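Local coordinates for N-terminal cyanobactin protease (Planktothrix agardhii NIES-596, PDB 4H6W), which probably acts as a subtilisin-like serine endopeptidase in prenylagaramide maturation, this chain being the N-terminal protease domain of a longer protein, at residues A[11-16]-A[280-285]; A[109-114]-A[144-149]; A[235-240]-A[251-256]. All blocks are in the same frame, centred on the assembly; numbering follows the deposited sequence.

Interaction 1 (A[11-16]-A[280-285])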
ATOM      1  N   LYS A  11       2.377  14.539  -9.570  1.00 40.80           N
ATOM      2  CA  LYS A  11       2.584  15.991  -9.419  1.00 43.81           C
ATOM      3  C   LYS A  11       1.290  16.812  -9.439  1.00 43.11           C
ATOM      4  O   LYS A  11       1.098  17.677  -8.588  1.00 42.84           O
ATOM      5  CB  LYS A  11       3.558  16.529 -10.464  1.00 47.82           C
ATOM      6  CG  LYS A  11       5.012  16.279 -10.109  1.00 55.09           C
ATOM      7  CD  LYS A  11       5.969  16.989 -11.048  1.00 61.26           C
ATOM      8  CE  LYS A  11       7.404  16.771 -10.585  1.00 68.29           C
ATOM      9  NZ  LYS A  11       8.397  17.376 -11.519  1.00 73.29           N
ATOM     10  N   LYS A  12       0.404  16.541 -10.395  1.00 43.62           N
ATOM     11  CA  LYS A  12      -0.871  17.257 -10.463  1.00 44.41           C
ATOM     12  C   LYS A  12      -1.673  17.019  -9.194  1.00 43.49           C
ATOM     13  O   LYS A  12      -2.308  17.942  -8.678  1.00 43.02           O
ATOM     14  CB  LYS A  12      -1.691  16.855 -11.695  1.00 48.16           C
ATOM     15  CG  LYS A  12      -2.856  17.799 -11.990  1.00 56.17           C
ATOM     16  CD  LYS A  12      -4.001  17.059 -12.684  1.00 68.42           C
ATOM     17  CE  LYS A  12      -5.362  17.744 -12.520  1.00 69.77           C
ATOM     18  NZ  LYS A  12      -6.541  16.903 -12.926  1.00 58.85           N
ATOM     19  N   LEU A  13      -1.633  15.782  -8.693  1.00 40.59           N
ATOM     20  CA  LEU A  13      -2.334  15.438  -7.462  1.00 37.27           C
ATOM     21  C   LEU A  13      -1.741  16.178  -6.272  1.00 36.04           C
ATOM     22  O   LEU A  13      -2.477  16.800  -5.494  1.00 35.87           O
ATOM     23  CB  LEU A  13      -2.367  13.920  -7.233  1.00 36.18           C
ATOM     24  CG  LEU A  13      -3.207  13.387  -6.056  1.00 36.97           C
ATOM     25  CD1 LEU A  13      -4.645  13.934  -6.005  1.00 33.15           C
ATOM     26  CD2 LEU A  13      -3.195  11.861  -6.054  1.00 34.07           C
ATOM     27  N   TRP A  14      -0.419  16.126  -6.142  1.00 35.53           N
ATOM     28  CA  TRP A  14       0.290  16.916  -5.120  1.00 39.38           C
ATOM     29  C   TRP A  14      -0.026  18.413  -5.137  1.00 42.33           C
ATOM     30  O   TRP A  14      -0.060  19.054  -4.087  1.00 47.42           O
ATOM     31  CB  TRP A  14       1.806  16.736  -5.218  1.00 37.83           C
ATOM     32  CG  TRP A  14       2.314  15.464  -4.619  1.00 35.78           C
ATOM     33  CD1 TRP A  14       1.698  14.693  -3.667  1.00 34.44           C
ATOM     34  CD2 TRP A  14       3.566  14.836  -4.898  1.00 34.25           C
ATOM     35  NE1 TRP A  14       2.490  13.618  -3.348  1.00 34.68           N
ATOM     36  CE2 TRP A  14       3.642  13.679  -4.089  1.00 33.09           C
ATOM     37  CE3 TRP A  14       4.634  15.137  -5.754  1.00 33.72           C
ATOM     38  CZ2 TRP A  14       4.743  12.821  -4.107  1.00 31.68           C
ATOM     39  CZ3 TRP A  14       5.730  14.283  -5.777  1.00 33.26           C
ATOM     40  CH2 TRP A  14       5.772  13.133  -4.959  1.00 33.22           C
ATOM     41  N   SER A  15      -0.251  18.972  -6.318  1.00 43.91           N
ATOM     42  CA  SER A  15      -0.558  20.395  -6.425  1.00 45.65           C
ATOM     43  C   SER A  15      -1.893  20.706  -5.752  1.00 44.85           C
ATOM     44  O   SER A  15      -2.138  21.841  -5.339  1.00 44.19           O
ATOM     45  CB  SER A  15      -0.542  20.860  -7.888  1.00 47.08           C
ATOM     46  OG  SER A  15      -1.737  20.503  -8.562  1.00 52.20           O
ATOM     47  N   GLU A  16      -2.742  19.686  -5.631  1.00 45.49           N
ATOM     48  CA  GLU A  16      -4.017  19.812  -4.912  1.00 44.31           C
ATOM     49  C   GLU A  16      -3.897  19.466  -3.416  1.00 41.24           C
ATOM     50  O   GLU A  16      -4.525  20.105  -2.579  1.00 38.62           O
ATOM     51  CB  GLU A  16      -5.100  18.954  -5.576  1.00 47.64           C
ATOM     52  CG  GLU A  16      -5.542  19.416  -6.966  1.00 53.69           C
ATOM     53  CD  GLU A  16      -6.484  20.626  -6.962  1.00 58.65           C
ATOM     54  OE1 GLU A  16      -7.286  20.797  -6.012  1.00 59.46           O
ATOM     55  OE2 GLU A  16      -6.435  21.412  -7.937  1.00 61.62           O
ATOM     56  N   LEU A 280      -1.743   1.137 -12.204  1.00 34.01           N
ATOM     57  CA  LEU A 280      -2.118   2.330 -11.454  1.00 34.55           C
ATOM     58  C   LEU A 280      -2.187   3.557 -12.355  1.00 35.15           C
ATOM     59  O   LEU A 280      -1.234   3.851 -13.084  1.00 35.64           O
ATOM     60  CB  LEU A 280      -1.115   2.582 -10.329  1.00 34.28           C
ATOM     61  CG  LEU A 280      -1.178   3.936  -9.618  1.00 34.22           C
ATOM     62  CD1 LEU A 280      -2.415   4.036  -8.734  1.00 32.54           C
ATOM     63  CD2 LEU A 280       0.098   4.142  -8.811  1.00 33.67           C
ATOM     64  N   ASN A 281      -3.314   4.261 -12.292  1.00 34.16           N
ATOM     65  CA  ASN A 281      -3.568   5.405 -13.159  1.00 33.64           C
ATOM     66  C   ASN A 281      -4.238   6.492 -12.354  1.00 32.39           C
ATOM     67  O   ASN A 281      -5.466   6.522 -12.225  1.00 32.49           O
ATOM     68  CB  ASN A 281      -4.443   4.992 -14.353  1.00 34.97           C
ATOM     69  CG  ASN A 281      -4.619   6.102 -15.387  1.00 36.48           C
ATOM     70  OD1 ASN A 281      -4.653   7.302 -15.074  1.00 37.67           O
ATOM     71  ND2 ASN A 281      -4.742   5.700 -16.635  1.00 37.30           N
ATOM     72  N   ILE A 282      -3.414   7.389 -11.825  1.00 33.41           N
ATOM     73  CA  ILE A 282      -3.851   8.400 -10.861  1.00 34.49           C
ATOM     74  C   ILE A 282      -4.907   9.359 -11.430  1.00 35.66           C
ATOM     75  O   ILE A 282      -5.940   9.619 -10.781  1.00 35.47           O
ATOM     76  CB  ILE A 282      -2.643   9.195 -10.305  1.00 35.27           C
ATOM     77  CG1 ILE A 282      -1.651   8.251  -9.597  1.00 34.64           C
ATOM     78  CG2 ILE A 282      -3.102  10.323  -9.386  1.00 33.70           C
ATOM     79  CD1 ILE A 282      -0.453   8.966  -8.988  1.00 34.52           C
ATOM     80  N   LEU A 283      -4.654   9.874 -12.634  1.00 36.50           N
ATOM     81  CA  LEU A 283      -5.531  10.890 -13.246  1.00 37.08           C
ATOM     82  C   LEU A 283      -6.939  10.356 -13.450  1.00 35.19           C
ATOM     83  O   LEU A 283      -7.922  11.012 -13.099  1.00 34.48           O
ATOM     84  CB  LEU A 283      -4.947  11.407 -14.561  1.00 37.95           C
ATOM     85  CG  LEU A 283      -3.714  12.278 -14.345  1.00 42.55           C
ATOM     86  CD1 LEU A 283      -3.172  12.814 -15.666  1.00 43.62           C
ATOM     87  CD2 LEU A 283      -4.047  13.414 -13.379  1.00 42.23           C
ATOM     88  N   ASP A 284      -7.011   9.145 -13.988  1.00 33.66           N
ATOM     89  CA  ASP A 284      -8.270   8.453 -14.173  1.00 33.65           C
ATOM     90  C   ASP A 284      -8.928   8.044 -12.844  1.00 32.64           C
ATOM     91  O   ASP A 284     -10.154   8.116 -12.726  1.00 31.40           O
ATOM     92  CB  ASP A 284      -8.070   7.272 -15.111  1.00 37.33           C
ATOM     93  CG  ASP A 284      -7.695   7.705 -16.530  1.00 40.23           C
ATOM     94  OD1 ASP A 284      -7.773   8.917 -16.845  1.00 44.76           O
ATOM     95  OD2 ASP A 284      -7.323   6.835 -17.348  1.00 42.36           O
ATOM     96  N   ALA A 285      -8.122   7.670 -11.844  1.00 30.46           N
ATOM     97  CA  ALA A 285      -8.638   7.430 -10.484  1.00 30.64           C
ATOM     98  C   ALA A 285      -9.370   8.644  -9.905  1.00 30.40           C
ATOM     99  O   ALA A 285     -10.480   8.531  -9.364  1.00 30.10           O
ATOM    100  CB  ALA A 285      -7.520   6.985  -9.560  1.00 31.02           C
TER
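Leu13 and Ile282 form the tightly packed part of this contact, where helix 10-16 meets the first turn of helix 282-289. Their side chains cross at about a right angle, with Leu13 CD2 resting 3.7 Å from Ile282 CG2. A trans first torsion (chi1 -173°) turns the Leu13 branch beside its carbonyl carbon, and CD2 is the methyl that touches. Both residues are buried, and helix 223-243 packs on the pair: Leu236 and Leu240 lie on Leu13, and Val233 on Ile282. The contact thus joins helices from near the two ends of the modelled chain against the long helix that, in the subtilase fold, carries the predicted catalytic serine, Ser224, in its first turn. The outer side is looser. Here Lys12 lies extended and passes obliquely over Leu283, touching only with its aliphatic part, Lys12 CD to Leu283 CD2 at 3.7 Å, while its ammonium group continues beyond on the exposed flank. No hydrogen bond links the two segments. Within segment 280-285, Asn281, at the N-cap of helix 282-289, takes the amide of Asp284 on its side-chain oxygen in a nearly straight bond (166°), although the donor sits above the plane of that carbonyl.

Interaction 2 (A[109-114]-A[144-149])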
ATOM      1  N   ARG A 109      -4.526  -9.240  14.840  1.00 35.23           N
ATOM      2  CA  ARG A 109      -4.517  -8.391  16.030  1.00 37.60           C
ATOM      3  C   ARG A 109      -4.079  -6.980  15.665  1.00 37.05           C
ATOM      4  O   ARG A 109      -4.657  -6.002  16.140  1.00 38.56           O
ATOM      5  CB  ARG A 109      -3.594  -8.945  17.117  1.00 44.09           C
ATOM      6  CG  ARG A 109      -4.125 -10.151  17.876  1.00 51.17           C
ATOM      7  CD  ARG A 109      -3.611 -10.121  19.304  1.00 60.32           C
ATOM      8  NE  ARG A 109      -3.691 -11.425  19.955  1.00 68.59           N
ATOM      9  CZ  ARG A 109      -2.727 -12.346  19.924  1.00 74.09           C
ATOM     10  NH1 ARG A 109      -1.592 -12.122  19.263  1.00 73.64           N
ATOM     11  NH2 ARG A 109      -2.900 -13.502  20.558  1.00 78.74           N
ATOM     12  N   ALA A 110      -3.063  -6.875  14.809  1.00 33.57           N
ATOM     13  CA  ALA A 110      -2.564  -5.583  14.395  1.00 31.17           C
ATOM     14  C   ALA A 110      -3.646  -4.834  13.607  1.00 31.78           C
ATOM     15  O   ALA A 110      -3.901  -3.649  13.865  1.00 30.68           O
ATOM     16  CB  ALA A 110      -1.284  -5.734  13.595  1.00 28.05           C
ATOM     17  N   ILE A 111      -4.307  -5.527  12.681  1.00 31.03           N
ATOM     18  CA  ILE A 111      -5.391  -4.899  11.917  1.00 33.35           C
ATOM     19  C   ILE A 111      -6.456  -4.380  12.883  1.00 34.04           C
ATOM     20  O   ILE A 111      -6.851  -3.217  12.807  1.00 32.56           O
ATOM     21  CB  ILE A 111      -6.016  -5.848  10.868  1.00 32.95           C
ATOM     22  CG1 ILE A 111      -4.979  -6.252   9.835  1.00 33.45           C
ATOM     23  CG2 ILE A 111      -7.182  -5.178  10.154  1.00 34.26           C
ATOM     24  CD1 ILE A 111      -5.359  -7.479   9.048  1.00 33.76           C
ATOM     25  N   GLU A 112      -6.879  -5.237  13.814  1.00 37.49           N
ATOM     26  CA  GLU A 112      -7.871  -4.855  14.814  1.00 39.48           C
ATOM     27  C   GLU A 112      -7.448  -3.584  15.552  1.00 36.98           C
ATOM     28  O   GLU A 112      -8.255  -2.680  15.778  1.00 36.22           O
ATOM     29  CB  GLU A 112      -8.138  -5.995  15.797  1.00 42.54           C
ATOM     30  CG  GLU A 112      -9.230  -5.677  16.825  1.00 48.87           C
ATOM     31  CD  GLU A 112      -9.452  -6.802  17.831  1.00 51.75           C
ATOM     32  OE1 GLU A 112      -8.513  -7.115  18.600  1.00 52.22           O
ATOM     33  OE2 GLU A 112     -10.569  -7.370  17.855  1.00 52.05           O
ATOM     34  N   GLN A 113      -6.174  -3.514  15.904  1.00 36.51           N
ATOM     35  CA  GLN A 113      -5.663  -2.364  16.630  1.00 38.48           C
ATOM     36  C   GLN A 113      -5.626  -1.115  15.743  1.00 38.46           C
ATOM     37  O   GLN A 113      -6.009  -0.017  16.188  1.00 38.06           O
ATOM     38  CB  GLN A 113      -4.292  -2.660  17.223  1.00 38.71           C
ATOM     39  CG  GLN A 113      -3.912  -1.682  18.314  1.00 42.81           C
ATOM     40  CD  GLN A 113      -2.567  -1.991  18.941  1.00 45.42           C
ATOM     41  OE1 GLN A 113      -1.771  -2.759  18.385  1.00 45.35           O
ATOM     42  NE2 GLN A 113      -2.303  -1.389  20.115  1.00 44.03           N
ATOM     43  N   ALA A 114      -5.195  -1.294  14.490  1.00 36.51           N
ATOM     44  CA  ALA A 114      -5.183  -0.206  13.510  1.00 34.57           C
ATOM     45  C   ALA A 114      -6.578   0.384  13.351  1.00 34.17           C
ATOM     46  O   ALA A 114      -6.744   1.604  13.337  1.00 34.53           O
ATOM     47  CB  ALA A 114      -4.650  -0.688  12.172  1.00 33.23           C
ATOM     48  N   GLN A 144     -13.292  -8.464   7.862  1.00 35.21           N
ATOM     49  CA  GLN A 144     -14.696  -8.147   8.110  1.00 37.39           C
ATOM     50  C   GLN A 144     -14.861  -6.881   8.940  1.00 34.67           C
ATOM     51  O   GLN A 144     -15.737  -6.065   8.658  1.00 34.32           O
ATOM     52  CB  GLN A 144     -15.400  -9.309   8.801  1.00 40.44           C
ATOM     53  CG  GLN A 144     -15.677 -10.475   7.868  1.00 45.68           C
ATOM     54  CD  GLN A 144     -16.287 -11.674   8.580  1.00 48.21           C
ATOM     55  OE1 GLN A 144     -16.812 -11.566   9.695  1.00 48.77           O
ATOM     56  NE2 GLN A 144     -16.225 -12.826   7.928  1.00 47.70           N
ATOM     57  N   LEU A 145     -14.018  -6.727   9.960  1.00 33.05           N
ATOM     58  CA  LEU A 145     -14.012  -5.529  10.787  1.00 31.87           C
ATOM     59  C   LEU A 145     -13.766  -4.280   9.931  1.00 31.93           C
ATOM     60  O   LEU A 145     -14.452  -3.265  10.097  1.00 30.64           O
ATOM     61  CB  LEU A 145     -12.964  -5.638  11.899  1.00 31.61           C
ATOM     62  CG  LEU A 145     -12.922  -4.493  12.921  1.00 32.83           C
ATOM     63  CD1 LEU A 145     -14.098  -4.588  13.880  1.00 33.08           C
ATOM     64  CD2 LEU A 145     -11.616  -4.475  13.686  1.00 31.84           C
ATOM     65  N   CYS A 146     -12.813  -4.376   9.004  1.00 31.00           N
ATOM     66  CA  CYS A 146     -12.501  -3.273   8.084  1.00 31.75           C
ATOM     67  C   CYS A 146     -13.677  -2.918   7.191  1.00 32.93           C
ATOM     68  O   CYS A 146     -13.958  -1.736   6.973  1.00 32.26           O
ATOM     69  CB  CYS A 146     -11.307  -3.631   7.193  1.00 31.62           C
ATOM     70  SG  CYS A 146      -9.746  -3.790   8.067  1.00 31.44           S
ATOM     71  N   GLN A 147     -14.339  -3.947   6.651  1.00 35.04           N
ATOM     72  CA  GLN A 147     -15.534  -3.750   5.826  1.00 37.34           C
ATOM     73  C   GLN A 147     -16.586  -2.969   6.596  1.00 38.66           C
ATOM     74  O   GLN A 147     -17.160  -2.022   6.079  1.00 36.92           O
ATOM     75  CB  GLN A 147     -16.122  -5.086   5.374  1.00 36.73           C
ATOM     76  CG  GLN A 147     -17.428  -4.966   4.602  1.00 36.87           C
ATOM     77  CD  GLN A 147     -17.241  -4.364   3.219  1.00 38.49           C
ATOM     78  OE1 GLN A 147     -16.216  -4.595   2.558  1.00 39.45           O
ATOM     79  NE2 GLN A 147     -18.229  -3.593   2.768  1.00 35.12           N
ATOM     80  N   GLU A 148     -16.811  -3.366   7.844  1.00 42.37           N
ATOM     81  CA  GLU A 148     -17.836  -2.746   8.680  1.00 45.30           C
ATOM     82  C   GLU A 148     -17.526  -1.306   9.073  1.00 44.09           C
ATOM     83  O   GLU A 148     -18.442  -0.531   9.360  1.00 46.74           O
ATOM     84  CB  GLU A 148     -18.106  -3.599   9.918  1.00 47.57           C
ATOM     85  CG  GLU A 148     -18.742  -4.942   9.583  1.00 55.91           C
ATOM     86  CD  GLU A 148     -18.747  -5.928  10.743  1.00 62.20           C
ATOM     87  OE1 GLU A 148     -17.991  -5.732  11.730  1.00 62.87           O
ATOM     88  OE2 GLU A 148     -19.511  -6.917  10.659  1.00 63.50           O
ATOM     89  N   ASN A 149     -16.247  -0.950   9.098  1.00 40.54           N
ATOM     90  CA  ASN A 149     -15.838   0.382   9.564  1.00 38.26           C
ATOM     91  C   ASN A 149     -15.325   1.263   8.433  1.00 35.80           C
ATOM     92  O   ASN A 149     -14.784   2.340   8.679  1.00 33.26           O
ATOM     93  CB  ASN A 149     -14.771   0.272  10.660  1.00 39.76           C
ATOM     94  CG  ASN A 149     -15.341  -0.152  12.001  1.00 42.14           C
ATOM     95  OD1 ASN A 149     -15.457   0.661  12.920  1.00 43.22           O
ATOM     96  ND2 ASN A 149     -15.693  -1.433  12.126  1.00 42.68           N
TER
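Glu112 and Leu145 mark the closest approach of the two backbones, with 7.4 Å between Glu112 CA and Leu145 CA; Ile111 and Cys146 follow at 8.2 Å between Ile111 CA and Cys146 CA. The helices run in the same general direction, as expected of neighbouring beta-alpha-beta crossovers: helix 104-116 leads into strand 121-124, and helix 137-148 leads out of it toward strand 152-156. On the inner side Ile111 CG2 meets Cys146 SG at 3.6 Å, and both side chains also rest on Ile122 of the strand between. Farther out, Leu145 CD2 lies 3.9 Å from Glu112 CA and reaches the CG methylene as well. Glu112 is extended (chi1 -177°), which carries its carboxylate on past the leucine methyl toward the exposed flank. Where helix 137-148 ends, Asn149 turns its side chain back so that Asn149 ND2 donates to Leu145 O at 3.0 Å, a bond within one segment. Val115 packs against Leu145, Cys146 and Asn149, extending the interface by a further turn. No hydrogen bond or ion pair crosses the contact: Cys146 offers its sulfur and Glu112 its CA and CG methylene rather than the carboxylate, so the segments meet through van der Waals packing, without directional polar bonds.

Interaction 3 (A[235-240]-A[251-256])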
ATOM      1  N   ALA A 235      -4.464   7.535   0.182  1.00 26.72           N
ATOM      2  CA  ALA A 235      -4.556   8.598   1.185  1.00 28.73           C
ATOM      3  C   ALA A 235      -4.692   9.980   0.520  1.00 30.36           C
ATOM      4  O   ALA A 235      -5.510  10.801   0.947  1.00 32.26           O
ATOM      5  CB  ALA A 235      -3.383   8.560   2.133  1.00 27.61           C
ATOM      6  N   LEU A 236      -3.933  10.220  -0.547  1.00 29.05           N
ATOM      7  CA  LEU A 236      -4.069  11.479  -1.277  1.00 28.78           C
ATOM      8  C   LEU A 236      -5.491  11.657  -1.758  1.00 30.60           C
ATOM      9  O   LEU A 236      -6.056  12.745  -1.672  1.00 32.08           O
ATOM     10  CB  LEU A 236      -3.084  11.553  -2.441  1.00 27.29           C
ATOM     11  CG  LEU A 236      -1.611  11.695  -2.036  1.00 27.03           C
ATOM     12  CD1 LEU A 236      -0.740  11.922  -3.257  1.00 25.65           C
ATOM     13  CD2 LEU A 236      -1.452  12.830  -1.017  1.00 26.03           C
ATOM     14  N   LEU A 237      -6.084  10.569  -2.230  1.00 31.54           N
ATOM     15  CA  LEU A 237      -7.413  10.632  -2.793  1.00 31.52           C
ATOM     16  C   LEU A 237      -8.464  10.898  -1.722  1.00 32.47           C
ATOM     17  O   LEU A 237      -9.446  11.610  -1.967  1.00 32.60           O
ATOM     18  CB  LEU A 237      -7.712   9.345  -3.554  1.00 33.53           C
ATOM     19  CG  LEU A 237      -6.964   9.177  -4.884  1.00 33.01           C
ATOM     20  CD1 LEU A 237      -7.267   7.806  -5.464  1.00 32.74           C
ATOM     21  CD2 LEU A 237      -7.334  10.281  -5.870  1.00 31.31           C
ATOM     22  N   LEU A 238      -8.260  10.333  -0.533  1.00 32.69           N
ATOM     23  CA  LEU A 238      -9.155  10.610   0.588  1.00 31.87           C
ATOM     24  C   LEU A 238      -9.028  12.071   1.032  1.00 33.38           C
ATOM     25  O   LEU A 238     -10.030  12.695   1.383  1.00 33.91           O
ATOM     26  CB  LEU A 238      -8.912   9.655   1.764  1.00 30.87           C
ATOM     27  CG  LEU A 238      -9.360   8.189   1.614  1.00 31.63           C
ATOM     28  CD1 LEU A 238      -8.725   7.278   2.663  1.00 27.89           C
ATOM     29  CD2 LEU A 238     -10.883   8.055   1.622  1.00 29.35           C
ATOM     30  N   SER A 239      -7.810  12.609   1.011  1.00 34.43           N
ATOM     31  CA  SER A 239      -7.563  14.010   1.394  1.00 35.97           C
ATOM     32  C   SER A 239      -8.240  14.949   0.401  1.00 36.42           C
ATOM     33  O   SER A 239      -8.772  15.998   0.790  1.00 34.95           O
ATOM     34  CB  SER A 239      -6.066  14.314   1.432  1.00 36.76           C
ATOM     35  OG  SER A 239      -5.381  13.398   2.276  1.00 42.16           O
ATOM     36  N   LEU A 240      -8.223  14.541  -0.874  1.00 34.50           N
ATOM     37  CA  LEU A 240      -8.827  15.293  -1.964  1.00 35.07           C
ATOM     38  C   LEU A 240     -10.361  15.383  -1.816  1.00 37.52           C
ATOM     39  O   LEU A 240     -10.965  16.431  -2.093  1.00 40.90           O
ATOM     40  CB  LEU A 240      -8.423  14.670  -3.296  1.00 33.09           C
ATOM     41  CG  LEU A 240      -8.976  15.306  -4.571  1.00 34.16           C
ATOM     42  CD1 LEU A 240      -8.420  16.712  -4.754  1.00 33.01           C
ATOM     43  CD2 LEU A 240      -8.654  14.440  -5.783  1.00 31.75           C
ATOM     44  N   GLN A 251     -13.720   2.795   0.726  1.00 32.57           N
ATOM     45  CA  GLN A 251     -14.285   1.784  -0.170  1.00 33.09           C
ATOM     46  C   GLN A 251     -14.583   2.357  -1.566  1.00 32.39           C
ATOM     47  O   GLN A 251     -14.400   1.666  -2.555  1.00 33.01           O
ATOM     48  CB  GLN A 251     -15.498   1.086   0.459  1.00 32.02           C
ATOM     49  CG  GLN A 251     -15.085  -0.017   1.428  1.00 32.51           C
ATOM     50  CD  GLN A 251     -16.077  -0.280   2.551  1.00 34.24           C
ATOM     51  OE1 GLN A 251     -17.231   0.167   2.517  1.00 36.03           O
ATOM     52  NE2 GLN A 251     -15.630  -1.020   3.561  1.00 33.97           N
ATOM     53  N   LYS A 252     -15.008   3.623  -1.636  1.00 33.28           N
ATOM     54  CA  LYS A 252     -15.134   4.334  -2.917  1.00 32.83           C
ATOM     55  C   LYS A 252     -13.767   4.457  -3.559  1.00 30.90           C
ATOM     56  O   LYS A 252     -13.622   4.316  -4.771  1.00 31.23           O
ATOM     57  CB  LYS A 252     -15.692   5.751  -2.741  1.00 36.82           C
ATOM     58  CG  LYS A 252     -17.194   5.933  -2.878  1.00 42.49           C
ATOM     59  CD  LYS A 252     -17.466   7.177  -3.725  1.00 49.79           C
ATOM     60  CE  LYS A 252     -18.422   8.179  -3.066  1.00 56.92           C
ATOM     61  NZ  LYS A 252     -19.735   7.632  -2.583  1.00 53.65           N
ATOM     62  N   VAL A 253     -12.755   4.727  -2.750  1.00 29.61           N
ATOM     63  CA  VAL A 253     -11.415   4.929  -3.301  1.00 29.69           C
ATOM     64  C   VAL A 253     -10.857   3.635  -3.890  1.00 29.92           C
ATOM     65  O   VAL A 253     -10.280   3.650  -4.993  1.00 30.57           O
ATOM     66  CB  VAL A 253     -10.460   5.593  -2.288  1.00 28.53           C
ATOM     67  CG1 VAL A 253      -9.044   5.633  -2.823  1.00 26.92           C
ATOM     68  CG2 VAL A 253     -10.956   6.997  -1.942  1.00 27.31           C
ATOM     69  N   LYS A 254     -11.066   2.515  -3.195  1.00 30.13           N
ATOM     70  CA  LYS A 254     -10.649   1.208  -3.730  1.00 30.75           C
ATOM     71  C   LYS A 254     -11.180   0.979  -5.158  1.00 29.78           C
ATOM     72  O   LYS A 254     -10.421   0.647  -6.065  1.00 29.94           O
ATOM     73  CB  LYS A 254     -11.105   0.072  -2.816  1.00 31.23           C
ATOM     74  CG  LYS A 254     -10.769  -1.320  -3.336  1.00 33.32           C
ATOM     75  CD  LYS A 254     -11.254  -2.413  -2.396  1.00 35.03           C
ATOM     76  CE  LYS A 254     -12.772  -2.562  -2.388  1.00 34.83           C
ATOM     77  NZ  LYS A 254     -13.255  -3.434  -3.495  1.00 34.92           N
ATOM     78  N   ASN A 255     -12.483   1.163  -5.356  1.00 29.20           N
ATOM     79  CA  ASN A 255     -13.092   0.870  -6.657  1.00 29.03           C
ATOM     80  C   ASN A 255     -12.677   1.856  -7.748  1.00 29.53           C
ATOM     81  O   ASN A 255     -12.510   1.468  -8.904  1.00 31.14           O
ATOM     82  CB  ASN A 255     -14.614   0.736  -6.540  1.00 28.79           C
ATOM     83  CG  ASN A 255     -15.037  -0.426  -5.629  1.00 29.75           C
ATOM     84  OD1 ASN A 255     -14.282  -1.382  -5.400  1.00 27.63           O
ATOM     85  ND2 ASN A 255     -16.246  -0.340  -5.103  1.00 29.67           N
ATOM     86  N   ALA A 256     -12.481   3.118  -7.371  1.00 29.14           N
ATOM     87  CA  ALA A 256     -11.946   4.115  -8.291  1.00 28.49           C
ATOM     88  C   ALA A 256     -10.551   3.703  -8.762  1.00 27.16           C
ATOM     89  O   ALA A 256     -10.269   3.717  -9.961  1.00 26.66           O
ATOM     90  CB  ALA A 256     -11.918   5.493  -7.637  1.00 28.12           C
TER
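Val253 takes a trans first torsion (chi1 173°) that turns its two methyls, CG1 opposite the backbone N and CG2 opposite the carbonyl carbon, each to a different leucine of helix 223-243. Leu237 and Leu238 share the same first torsion (chi1 -72°), which swings each CG beside its own backbone N, yet they approach the valine from successive positions on the helix. Leu237 brings CD1 to 3.9 Å from Val253 CG1, with its CB almost as near. Leu238 brings CD2 to 3.7 Å from Val253 CG2, backed by its CG. The valine, whose backbone lies 7.0 Å from that of Leu237 as measured between Leu237 CA and Val253 CA, supplies nearly half of the surface buried between the segments. With Val253 cut back to an alanine, both methyls are lost, which would probably open a gap beside Leu237 and Leu238 and leave their ends freer to turn. All three residues are buried, and no hydrogen bond crosses between the two segments. On the far flank of helix 223-243, the buried hydroxyl of Ser239 is satisfied within its own helix: Ser239 OG donates to Ala235 O at 2.9 Å, from above the carbonyl plane, and the same oxygen also accepts from Ser239 N. The surroundings complete a layered core. Helix 282-289 covers one side, with Ile286 and Leu289 on Leu237 and Leu289 also on Ala256, while Leu238 and Ala235 lie against Ile121 of strand 121-124 in the central parallel sheet of the subtilase fold.

Overall arrangement
Along the chain, interaction 2 closes before interaction 3 opens, and interaction 1 spans both by bringing helix 10-16 to helix 282-289. Interactions 1 and 3 are neighbours, their centres 11 Å apart: helix 223-243 touches helix 10-16, and helix 250-259 touches helix 282-289, so the four helices form one cluster. Interaction 2 lies on two other helices, 104-116 and 137-148, with its centre 18 Å from that of interaction 3 and 28 Å from that of interaction 1. A probable hydrogen bond from Gln251 to Gln147 joins interactions 2 and 3 directly. Ile121 and Ile122, successive residues of strand 121-124, touch interactions 3 and 2 respectively, consistent with these contacts lying on opposite faces of the parallel sheet, with interaction 1 outside interaction 3.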